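Local coordinates for GTP-binding protein (Sulfolobus solfataricus P2, PDB 2QTH) that hydrolyses GTP specifically as a magnesium-dependent GTPase that associates with the 50S ribosomal subunit and may act in protein synthesis or ribosome biogenesis, at residues 185-190 / 236-241; 272-277 / 314-319; 329-334 / 342-347. One frame throughout, in Å; residues are numbered along the deposited sequence.

Overall arrangement
All three contacts belong to the HflX-type G domain and follow one another along the chain, each closing before the next opens. Interaction 1 joins the end of strand 181-186 to the loop after strand 226-232, interaction 2 packs helix 271-288 against helix 309-323, and interaction 3 sets strand 327-332, at one border of the mixed sheet, against helix 341-355. The centres of interactions 1 and 2 lie about 17 Å apart, those of 2 and 3 about 18 Å, and those of 1 and 3 about 22 Å. Tyr187 touches Thr277, and Val316 and Glu317 touch Val330, so interaction 2 links the other two, which place the P-loop and the base-side loop at the two ends of one GDP.

Interaction 1: residues 185-190 / 236-241; sequences VGYTNS and FIRGIP. With GDP (guanosine-5'-diphosphate), chain H.
The carbonyl oxygen of Thr188 is gripped from two sources: Arg238 NH1 donates a 3.0 Å, nearly straight bond (165° at the hydrogen) to Thr188 O, and a water donates a second. That water also accepts from Arg238 NH2, and both oxygens lie in the guanidinium plane, which fixes the rotation of the group. Extended from CG to NE, the Arg238 chain carries the guanidinium back to Thr188, and NH1 takes Glu15 as a second, charged partner. Tyr187 CD2 lies over one face of the guanidinium, 3.6 Å from Arg238 CZ, the two planes being tilted against each other.

Phe236 CB sits 3.5 Å above the centre of the Tyr187 ring. With CG anti to the carbonyl carbon (chi1 -49°), the Phe236 ring turns its edge to the face of Tyr187 in a T-shaped pair, planes at 63°, and lays its own face over Gly186 N. Segment 185-190 opens the P-loop, where Asn189 N donates to GDP O1B at 2.8 Å; segment 236-241 follows the DTVG motif, in the region corresponding to switch II of related GTPases. A single beta bridge joins them: Phe236 N bonds to Gly186 O at 3.0 Å, and Thr188 N to Phe236 O at 3.1 Å. Replacing Tyr187 by an alanine would probably leave Phe236 CB and the guanidinium face without their aromatic cover and Ser280 OG without the phenol it bonds. Beside the bridge, another water spans the two segments, 2.6 Å from Thr188 OG1 and accepting from Arg238 N.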
loop_
_atom_site.group_PDB
_atom_site.type_symbol
_atom_site.label_atom_id
_atom_site.label_comp_id
_atom_site.label_asym_id
_atom_site.label_seq_id
_atom_site.Cartn_x
_atom_site.Cartn_y
_atom_site.Cartn_z
ATOM N N VAL A 185 5.939 -4.347 7.009
ATOM C CA VAL A 185 4.949 -4.976 6.159
ATOM C C VAL A 185 3.670 -5.121 6.952
ATOM O O VAL A 185 3.625 -4.881 8.149
ATOM C CB VAL A 185 5.442 -6.381 5.583
ATOM C CG1 VAL A 185 6.679 -6.172 4.779
ATOM C CG2 VAL A 185 5.732 -7.317 6.821
ATOM N N GLY A 186 2.601 -5.515 6.259
ATOM C CA GLY A 186 1.299 -5.623 6.911
ATOM C C GLY A 186 0.183 -5.152 5.990
ATOM O O GLY A 186 0.456 -4.416 5.014
ATOM N N TYR A 187 -1.049 -5.524 6.319
ATOM C CA TYR A 187 -2.225 -5.128 5.496
ATOM C C TYR A 187 -2.508 -3.661 5.580
ATOM O O TYR A 187 -2.125 -3.013 6.520
ATOM C CB TYR A 187 -3.463 -5.828 5.976
ATOM C CG TYR A 187 -3.619 -7.137 5.187
ATOM C CD1 TYR A 187 -3.088 -8.340 5.699
ATOM C CD2 TYR A 187 -4.274 -7.148 3.966
ATOM C CE1 TYR A 187 -3.205 -9.540 5.009
ATOM C CE2 TYR A 187 -4.341 -8.344 3.221
ATOM C CZ TYR A 187 -3.858 -9.503 3.781
ATOM O OH TYR A 187 -3.967 -10.639 3.073
ATOM N N THR A 188 -3.197 -3.144 4.572
ATOM C CA THR A 188 -3.602 -1.765 4.513
ATOM C C THR A 188 -4.358 -1.525 5.781
ATOM O O THR A 188 -5.107 -2.412 6.239
ATOM C CB THR A 188 -4.643 -1.580 3.312
ATOM O OG1 THR A 188 -4.030 -2.124 2.145
ATOM C CG2 THR A 188 -5.143 -0.093 3.106
ATOM N N ASN A 189 -4.169 -0.314 6.328
ATOM C CA ASN A 189 -4.898 0.152 7.509
ATOM C C ASN A 189 -4.478 -0.577 8.812
ATOM O O ASN A 189 -5.212 -0.610 9.794
ATOM C CB ASN A 189 -6.418 -0.008 7.280
ATOM C CG ASN A 189 -7.207 1.096 7.938
ATOM O OD1 ASN A 189 -6.739 2.232 8.026
ATOM N ND2 ASN A 189 -8.386 0.756 8.456
ATOM N N SER A 190 -3.313 -1.206 8.802
ATOM C CA SER A 190 -2.856 -1.845 10.032
ATOM C C SER A 190 -2.038 -0.840 10.876
ATOM O O SER A 190 -1.799 -1.093 12.078
ATOM C CB SER A 190 -2.032 -3.090 9.717
ATOM O OG SER A 190 -0.840 -2.793 9.011
ATOM N N PHE A 236 0.326 -5.421 2.174
ATOM C CA PHE A 236 -0.593 -6.404 1.651
ATOM C C PHE A 236 -1.933 -5.688 1.349
ATOM O O PHE A 236 -2.487 -4.987 2.162
ATOM C CB PHE A 236 -0.844 -7.495 2.664
ATOM C CG PHE A 236 0.410 -8.062 3.261
ATOM C CD1 PHE A 236 1.482 -8.390 2.472
ATOM C CD2 PHE A 236 0.472 -8.310 4.620
ATOM C CE1 PHE A 236 2.651 -9.023 3.040
ATOM C CE2 PHE A 236 1.616 -8.899 5.234
ATOM C CZ PHE A 236 2.717 -9.246 4.424
ATOM N N ILE A 237 -2.474 -5.954 0.174
ATOM C CA ILE A 237 -3.647 -5.222 -0.269
ATOM C C ILE A 237 -4.750 -6.264 -0.537
ATOM O O ILE A 237 -4.475 -7.325 -1.085
ATOM C CB ILE A 237 -3.298 -4.455 -1.537
ATOM C CG1 ILE A 237 -2.278 -3.329 -1.215
ATOM C CG2 ILE A 237 -4.517 -3.817 -2.115
ATOM C CD1 ILE A 237 -1.506 -3.004 -2.448
ATOM N N ARG A 238 -5.944 -5.940 -0.065
ATOM C CA ARG A 238 -7.123 -6.746 -0.283
ATOM C C ARG A 238 -7.725 -6.526 -1.703
ATOM O O ARG A 238 -7.700 -5.442 -2.242
ATOM C CB ARG A 238 -8.124 -6.406 0.800
ATOM C CG ARG A 238 -7.530 -6.606 2.248
ATOM C CD ARG A 238 -8.440 -6.082 3.346
ATOM N NE ARG A 238 -7.928 -6.453 4.684
ATOM C CZ ARG A 238 -7.232 -5.620 5.452
ATOM N NH1 ARG A 238 -6.913 -4.393 4.987
ATOM N NH2 ARG A 238 -6.810 -6.021 6.630
ATOM N N GLY A 239 -8.233 -7.567 -2.345
ATOM C CA GLY A 239 -9.030 -7.281 -3.550
ATOM C C GLY A 239 -8.218 -6.655 -4.685
ATOM O O GLY A 239 -8.678 -5.714 -5.326
ATOM N N ILE A 240 -7.032 -7.175 -4.950
ATOM C CA ILE A 240 -6.202 -6.604 -6.036
ATOM C C ILE A 240 -6.760 -7.072 -7.398
ATOM O O ILE A 240 -6.821 -8.264 -7.645
ATOM C CB ILE A 240 -4.807 -7.087 -5.932
ATOM C CG1 ILE A 240 -4.283 -6.778 -4.537
ATOM C CG2 ILE A 240 -3.862 -6.371 -6.943
ATOM C CD1 ILE A 240 -2.892 -7.375 -4.312
ATOM N N PRO A 241 -7.146 -6.116 -8.249
ATOM C CA PRO A 241 -7.599 -6.314 -9.607
ATOM C C PRO A 241 -6.636 -7.163 -10.301
ATOM O O PRO A 241 -5.440 -6.942 -10.158
ATOM C CB PRO A 241 -7.532 -4.921 -10.231
ATOM C CG PRO A 241 -7.481 -3.949 -9.124
ATOM C CD PRO A 241 -7.129 -4.688 -7.867
HETATM P PB GDP H . -1.406 1.676 6.841
HETATM O O1B GDP H . -2.346 1.717 5.635
HETATM O O2B GDP H . -1.018 0.235 7.104
HETATM O O3B GDP H . -0.180 2.420 6.490
HETATM O O3A GDP H . -1.975 2.305 8.165
HETATM P PA GDP H . -1.645 3.878 8.711
HETATM O O1A GDP H . -0.540 4.204 9.613
HETATM O O2A GDP H . -1.728 4.829 7.531
HETATM O "O5'" GDP H . -2.899 3.869 9.721
HETATM C "C5'" GDP H . -4.171 3.372 9.306
HETATM C "C4'" GDP H . -5.205 4.264 9.989
HETATM O "O4'" GDP H . -5.249 3.828 11.353
HETATM C "C3'" GDP H . -4.834 5.736 10.046
HETATM O "O3'" GDP H . -6.065 6.424 10.275
HETATM C "C2'" GDP H . -4.003 5.837 11.302
HETATM O "O2'" GDP H . -4.156 7.106 11.935
HETATM C "C1'" GDP H . -4.616 4.777 12.217
HETATM N N9 GDP H . -3.643 4.169 13.167
HETATM C C8 GDP H . -2.354 3.771 12.976
HETATM N N7 GDP H . -1.773 3.256 14.122
HETATM C C5 GDP H . -2.747 3.349 15.089
HETATM C C6 GDP H . -2.882 3.026 16.534
HETATM O O6 GDP H . -1.932 2.538 17.127
HETATM N N1 GDP H . -4.054 3.235 17.190
HETATM C C2 GDP H . -5.107 3.776 16.572
HETATM N N2 GDP H . -6.224 3.981 17.322
HETATM N N3 GDP H . -5.084 4.116 15.226
HETATM C C4 GDP H . -3.961 3.941 14.461
HETATM O O HOH W 1 -6.082 -3.114 0.795
HETATM O O HOH W 2 -5.380 -4.316 8.481
#

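Interaction 2: residues 272-277 / 314-319; sequences NLLIET and DLVEKL
No ring, amide or charged group lies where Ile275 meets Leu315 and Leu319; the contact is wholly aliphatic. The flat group to note lies within helix 271-288, away from the interface: the Leu273 carbonyl, whose oxygen takes Thr277 N and Thr277 OG1 from opposite faces of its plane, the hydroxyl at 2.7 Å from Leu273 O.

Ile275 is received between two leucines. Its CG1, anti to the carbonyl carbon (chi1 -74°), lies 3.9 Å from Leu315 CD1, while Ile275 CG2 is 3.9 Å from Leu319 CD2. That same Leu319 methyl also presses against the helix backbone, with CD2 3.8 Å from Ile275 CA. In both pairs the side chains cross at about a right angle, branch against branch. Deeper in, Val316 CG2 fits against the two methyls at the end of Leu274, 4.1 Å from Leu274 CD2. Val316 also touches Val297 and Leu299 of strand 295-300, which ties this inner layer to the sheet.

The short helical segments run in nearly the same direction, their axes 10.4 Å apart at an angle of 27°. Such side-by-side helices on one face of the mixed sheet, over its parallel strands, belong to successive beta-alpha-beta crossovers of the P-loop GTPase fold.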
loop_
_atom_site.group_PDB
_atom_site.type_symbol
_atom_site.label_atom_id
_atom_site.label_comp_id
_atom_site.label_asym_id
_atom_site.label_seq_id
_atom_site.Cartn_x
_atom_site.Cartn_y
_atom_site.Cartn_z
ATOM N N ASN A 272 -10.982 -14.607 15.257
ATOM C CA ASN A 272 -10.950 -15.339 13.968
ATOM C C ASN A 272 -10.413 -14.460 12.807
ATOM O O ASN A 272 -9.723 -14.969 11.971
ATOM C CB ASN A 272 -12.306 -16.061 13.629
ATOM C CG ASN A 272 -12.745 -17.116 14.750
ATOM O OD1 ASN A 272 -13.923 -17.249 15.074
ATOM N ND2 ASN A 272 -11.776 -17.833 15.319
ATOM N N LEU A 273 -10.725 -13.152 12.769
ATOM C CA LEU A 273 -10.104 -12.234 11.802
ATOM C C LEU A 273 -8.550 -12.102 12.039
ATOM O O LEU A 273 -7.768 -12.061 11.069
ATOM C CB LEU A 273 -10.837 -10.866 11.698
ATOM C CG LEU A 273 -10.481 -9.916 10.503
ATOM C CD1 LEU A 273 -10.146 -10.612 9.177
ATOM C CD2 LEU A 273 -11.526 -8.864 10.171
ATOM N N LEU A 274 -8.113 -12.026 13.296
ATOM C CA LEU A 274 -6.661 -12.116 13.611
ATOM C C LEU A 274 -5.996 -13.357 13.025
ATOM O O LEU A 274 -4.953 -13.289 12.384
ATOM C CB LEU A 274 -6.385 -12.117 15.127
ATOM C CG LEU A 274 -6.237 -10.768 15.780
ATOM C CD1 LEU A 274 -6.140 -10.926 17.303
ATOM C CD2 LEU A 274 -4.983 -10.009 15.167
ATOM N N ILE A 275 -6.615 -14.512 13.213
ATOM C CA ILE A 275 -5.989 -15.758 12.753
ATOM C C ILE A 275 -5.768 -15.756 11.218
ATOM O O ILE A 275 -4.701 -16.127 10.681
ATOM C CB ILE A 275 -6.891 -16.968 13.188
ATOM C CG1 ILE A 275 -6.718 -17.191 14.704
ATOM C CG2 ILE A 275 -6.559 -18.238 12.421
ATOM C CD1 ILE A 275 -7.800 -18.052 15.332
ATOM N N GLU A 276 -6.815 -15.351 10.557
ATOM C CA GLU A 276 -6.918 -15.260 9.107
ATOM C C GLU A 276 -5.905 -14.276 8.509
ATOM O O GLU A 276 -5.240 -14.599 7.501
ATOM C CB GLU A 276 -8.314 -14.732 8.831
ATOM C CG GLU A 276 -8.748 -14.575 7.425
ATOM C CD GLU A 276 -10.203 -14.154 7.430
ATOM O OE1 GLU A 276 -11.002 -14.704 8.278
ATOM O OE2 GLU A 276 -10.520 -13.212 6.666
ATOM N N THR A 277 -5.864 -13.065 9.091
ATOM C CA THR A 277 -4.860 -12.040 8.744
ATOM C C THR A 277 -3.418 -12.545 8.855
ATOM O O THR A 277 -2.612 -12.383 7.933
ATOM C CB THR A 277 -5.102 -10.800 9.567
ATOM O OG1 THR A 277 -6.473 -10.435 9.366
ATOM C CG2 THR A 277 -4.255 -9.628 9.073
ATOM N N ASP A 314 -1.251 -13.457 23.111
ATOM C CA ASP A 314 -0.708 -14.803 23.216
ATOM C C ASP A 314 -1.154 -15.668 22.026
ATOM O O ASP A 314 -0.360 -16.468 21.511
ATOM C CB ASP A 314 -1.124 -15.455 24.536
ATOM C CG ASP A 314 -0.444 -16.790 24.737
ATOM O OD1 ASP A 314 -1.181 -17.800 24.636
ATOM O OD2 ASP A 314 0.821 -16.835 24.909
ATOM N N LEU A 315 -2.395 -15.479 21.587
ATOM C CA LEU A 315 -2.836 -16.054 20.300
ATOM C C LEU A 315 -1.891 -15.673 19.101
ATOM O O LEU A 315 -1.453 -16.518 18.308
ATOM C CB LEU A 315 -4.259 -15.586 20.044
ATOM C CG LEU A 315 -5.188 -16.181 18.940
ATOM C CD1 LEU A 315 -5.453 -15.215 17.837
ATOM C CD2 LEU A 315 -4.736 -17.566 18.381
ATOM N N VAL A 316 -1.568 -14.380 18.974
ATOM C CA VAL A 316 -0.720 -13.928 17.863
ATOM C C VAL A 316 0.655 -14.512 17.945
ATOM O O VAL A 316 1.233 -14.975 16.961
ATOM C CB VAL A 316 -0.740 -12.399 17.752
ATOM C CG1 VAL A 316 0.351 -11.885 16.769
ATOM C CG2 VAL A 316 -2.153 -11.939 17.359
ATOM N N GLU A 317 1.179 -14.565 19.152
ATOM C CA GLU A 317 2.470 -15.118 19.353
ATOM C C GLU A 317 2.526 -16.632 19.039
ATOM O O GLU A 317 3.374 -17.050 18.295
ATOM C CB GLU A 317 2.894 -14.856 20.803
ATOM C CG GLU A 317 4.370 -14.987 20.974
ATOM C CD GLU A 317 4.804 -14.767 22.424
ATOM O OE1 GLU A 317 4.108 -14.003 23.161
ATOM O OE2 GLU A 317 5.834 -15.383 22.814
ATOM N N LYS A 318 1.613 -17.423 19.608
ATOM C CA LYS A 318 1.612 -18.890 19.386
ATOM C C LYS A 318 1.453 -19.193 17.872
ATOM O O LYS A 318 2.209 -19.977 17.292
ATOM C CB LYS A 318 0.495 -19.541 20.222
ATOM C CG LYS A 318 0.774 -19.498 21.805
ATOM C CD LYS A 318 -0.446 -19.959 22.757
ATOM C CE LYS A 318 0.051 -20.661 24.108
ATOM N NZ LYS A 318 -0.577 -20.159 25.442
ATOM N N LEU A 319 0.518 -18.503 17.234
ATOM C CA LEU A 319 0.251 -18.704 15.792
ATOM C C LEU A 319 1.396 -18.255 14.888
ATOM O O LEU A 319 1.794 -19.021 13.979
ATOM C CB LEU A 319 -1.075 -18.066 15.375
ATOM C CG LEU A 319 -1.553 -18.316 13.925
ATOM C CD1 LEU A 319 -1.618 -19.809 13.630
ATOM C CD2 LEU A 319 -2.894 -17.663 13.693
#

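Interaction 3: residues 329-334 / 342-347; sequences DVIPIS and ELLRDK. With GDP (guanosine-5'-diphosphate), chain H.
Ile331 makes the tight part of this contact, driving its CD1 to 3.7 Å from Leu344 CA on the helix backbone. Its CG1 stands between the backbone N and the carbonyl carbon (chi1 64°), a torsion that sends the CD1 branch toward Leu344. Ile331 and Leu343 reach toward each other tip to tip, with Ile331 CB 3.8 Å from Leu343 CD2. Ile333 continues the apolar layer more loosely, with CG2 4.3 Å from Leu344 CB, and Leu195 of helix 192-200 touches both of these residues.

Toward the margins the fit slackens. Pro332 CD comes no nearer than 4.5 Å to Leu343 CD2, and at the partly exposed end Asp329 and Lys347 meet through charge instead of methyl groups. Bent at chi2, Lys347 comes at about a right angle to Asp329 and forms a salt bridge from NZ to OD2, whose position is less certain; NZ has Gln350 as a further partner.

The strand and helix segments run nearly antiparallel, at 160°. Just past the strand, Ser334 OG lies 3.2 Å from O6 of GDP and is also hydrogen-bonded to Asp303. Ser334 opens the Ser334-Ala335-Leu336 sequence: a beta-alpha unit whose turn corresponds to the guanine-recognising G5 loop of other P-loop GTPases.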
loop_
_atom_site.group_PDB
_atom_site.type_symbol
_atom_site.label_atom_id
_atom_site.label_comp_id
_atom_site.label_asym_id
_atom_site.label_seq_id
_atom_site.Cartn_x
_atom_site.Cartn_y
_atom_site.Cartn_z
ATOM N N ASP A 329 10.208 -11.401 17.964
ATOM C CA ASP A 329 9.389 -11.220 19.143
ATOM C C ASP A 329 8.031 -10.776 18.647
ATOM O O ASP A 329 7.870 -10.506 17.465
ATOM C CB ASP A 329 9.969 -10.046 20.014
ATOM C CG ASP A 329 9.690 -10.245 21.527
ATOM O OD1 ASP A 329 8.726 -10.965 21.890
ATOM O OD2 ASP A 329 10.501 -9.749 22.325
ATOM N N VAL A 330 7.085 -10.707 19.557
ATOM C CA VAL A 330 5.726 -10.284 19.318
ATOM C C VAL A 330 5.450 -9.254 20.439
ATOM O O VAL A 330 5.511 -9.617 21.644
ATOM C CB VAL A 330 4.727 -11.464 19.315
ATOM C CG1 VAL A 330 3.356 -10.970 18.948
ATOM C CG2 VAL A 330 5.104 -12.472 18.255
ATOM N N ILE A 331 5.163 -7.978 20.064
ATOM C CA ILE A 331 4.905 -6.950 21.079
ATOM C C ILE A 331 3.625 -6.150 20.749
ATOM O O ILE A 331 3.293 -5.923 19.589
ATOM C CB ILE A 331 6.133 -5.988 21.231
ATOM C CG1 ILE A 331 6.344 -5.226 19.939
ATOM C CG2 ILE A 331 7.436 -6.832 21.565
ATOM C CD1 ILE A 331 7.444 -4.126 20.038
ATOM N N PRO A 332 2.940 -5.669 21.775
ATOM C CA PRO A 332 1.799 -4.813 21.589
ATOM C C PRO A 332 2.212 -3.357 21.616
ATOM O O PRO A 332 3.034 -2.958 22.476
ATOM C CB PRO A 332 0.951 -5.117 22.849
ATOM C CG PRO A 332 1.984 -5.399 23.896
ATOM C CD PRO A 332 3.200 -5.971 23.212
ATOM N N ILE A 333 1.630 -2.565 20.744
ATOM C CA ILE A 333 1.938 -1.141 20.740
ATOM C C ILE A 333 0.712 -0.379 20.348
ATOM O O ILE A 333 -0.276 -0.935 19.849
ATOM C CB ILE A 333 3.033 -0.753 19.649
ATOM C CG1 ILE A 333 2.478 -1.101 18.252
ATOM C CG2 ILE A 333 4.389 -1.441 19.941
ATOM C CD1 ILE A 333 3.326 -0.585 17.078
ATOM N N SER A 334 0.756 0.916 20.583
ATOM C CA SER A 334 -0.164 1.845 19.914
ATOM C C SER A 334 0.668 2.923 19.230
ATOM O O SER A 334 1.283 3.754 19.893
ATOM C CB SER A 334 -1.216 2.436 20.833
ATOM O OG SER A 334 -1.827 3.507 20.138
ATOM N N GLU A 342 8.940 2.633 23.514
ATOM C CA GLU A 342 10.292 2.410 23.991
ATOM C C GLU A 342 10.546 0.926 23.887
ATOM O O GLU A 342 11.624 0.493 23.427
ATOM C CB GLU A 342 10.442 2.863 25.424
ATOM C CG GLU A 342 11.890 2.696 26.015
ATOM C CD GLU A 342 12.954 3.587 25.421
ATOM O OE1 GLU A 342 12.611 4.501 24.660
ATOM O OE2 GLU A 342 14.150 3.368 25.771
ATOM N N LEU A 343 9.513 0.220 24.287
ATOM C CA LEU A 343 9.642 -1.240 23.952
ATOM C C LEU A 343 9.978 -1.514 22.458
ATOM O O LEU A 343 10.913 -2.248 22.193
ATOM C CB LEU A 343 8.407 -2.065 24.360
ATOM C CG LEU A 343 8.522 -3.613 24.153
ATOM C CD1 LEU A 343 9.666 -4.310 24.933
ATOM C CD2 LEU A 343 7.120 -4.205 24.464
ATOM N N LEU A 344 9.197 -0.958 21.534
ATOM C CA LEU A 344 9.425 -1.058 20.088
ATOM C C LEU A 344 10.889 -0.634 19.786
ATOM O O LEU A 344 11.645 -1.346 19.105
ATOM C CB LEU A 344 8.463 -0.113 19.335
ATOM C CG LEU A 344 8.545 -0.051 17.779
ATOM C CD1 LEU A 344 8.483 -1.411 17.081
ATOM C CD2 LEU A 344 7.532 1.034 17.136
ATOM N N ARG A 345 11.230 0.576 20.222
ATOM C CA ARG A 345 12.604 1.116 20.093
ATOM C C ARG A 345 13.665 0.122 20.517
ATOM O O ARG A 345 14.614 -0.167 19.759
ATOM C CB ARG A 345 12.728 2.504 20.869
ATOM C CG ARG A 345 14.107 3.123 20.887
ATOM C CD ARG A 345 14.198 4.499 21.605
ATOM N NE ARG A 345 15.599 5.017 21.714
ATOM C CZ ARG A 345 16.513 4.510 22.507
ATOM N NH1 ARG A 345 16.190 3.489 23.297
ATOM N NH2 ARG A 345 17.740 5.034 22.551
ATOM N N ASP A 346 13.545 -0.370 21.747
ATOM C CA ASP A 346 14.519 -1.263 22.300
ATOM C C ASP A 346 14.579 -2.587 21.510
ATOM O O ASP A 346 15.639 -3.162 21.354
ATOM C CB ASP A 346 14.211 -1.609 23.750
ATOM C CG ASP A 346 14.440 -0.424 24.724
ATOM O OD1 ASP A 346 15.197 0.472 24.323
ATOM O OD2 ASP A 346 13.860 -0.424 25.863
ATOM N N LYS A 347 13.425 -3.070 21.077
ATOM C CA LYS A 347 13.415 -4.324 20.314
ATOM C C LYS A 347 14.050 -4.141 18.917
ATOM O O LYS A 347 14.753 -5.068 18.460
ATOM C CB LYS A 347 11.975 -4.834 20.169
ATOM C CG LYS A 347 11.399 -5.230 21.544
ATOM C CD LYS A 347 12.127 -6.541 21.914
ATOM C CE LYS A 347 11.706 -7.063 23.246
ATOM N NZ LYS A 347 12.452 -8.314 23.374
HETATM P PB GDP H . -1.406 1.676 6.841
HETATM O O1B GDP H . -2.346 1.717 5.635
HETATM O O2B GDP H . -1.018 0.235 7.104
HETATM O O3B GDP H . -0.180 2.420 6.490
HETATM O O3A GDP H . -1.975 2.305 8.165
HETATM P PA GDP H . -1.645 3.878 8.711
HETATM O O1A GDP H . -0.540 4.204 9.613
HETATM O O2A GDP H . -1.728 4.829 7.531
HETATM O "O5'" GDP H . -2.899 3.869 9.721
HETATM C "C5'" GDP H . -4.171 3.372 9.306
HETATM C "C4'" GDP H . -5.205 4.264 9.989
HETATM O "O4'" GDP H . -5.249 3.828 11.353
HETATM C "C3'" GDP H . -4.834 5.736 10.046
HETATM O "O3'" GDP H . -6.065 6.424 10.275
HETATM C "C2'" GDP H . -4.003 5.837 11.302
HETATM O "O2'" GDP H . -4.156 7.106 11.935
HETATM C "C1'" GDP H . -4.616 4.777 12.217
HETATM N N9 GDP H . -3.643 4.169 13.167
HETATM C C8 GDP H . -2.354 3.771 12.976
HETATM N N7 GDP H . -1.773 3.256 14.122
HETATM C C5 GDP H . -2.747 3.349 15.089
HETATM C C6 GDP H . -2.882 3.026 16.534
HETATM O O6 GDP H . -1.932 2.538 17.127
HETATM N N1 GDP H . -4.054 3.235 17.190
HETATM C C2 GDP H . -5.107 3.776 16.572
HETATM N N2 GDP H . -6.224 3.981 17.322
HETATM N N3 GDP H . -5.084 4.116 15.226
HETATM C C4 GDP H . -3.961 3.941 14.461
#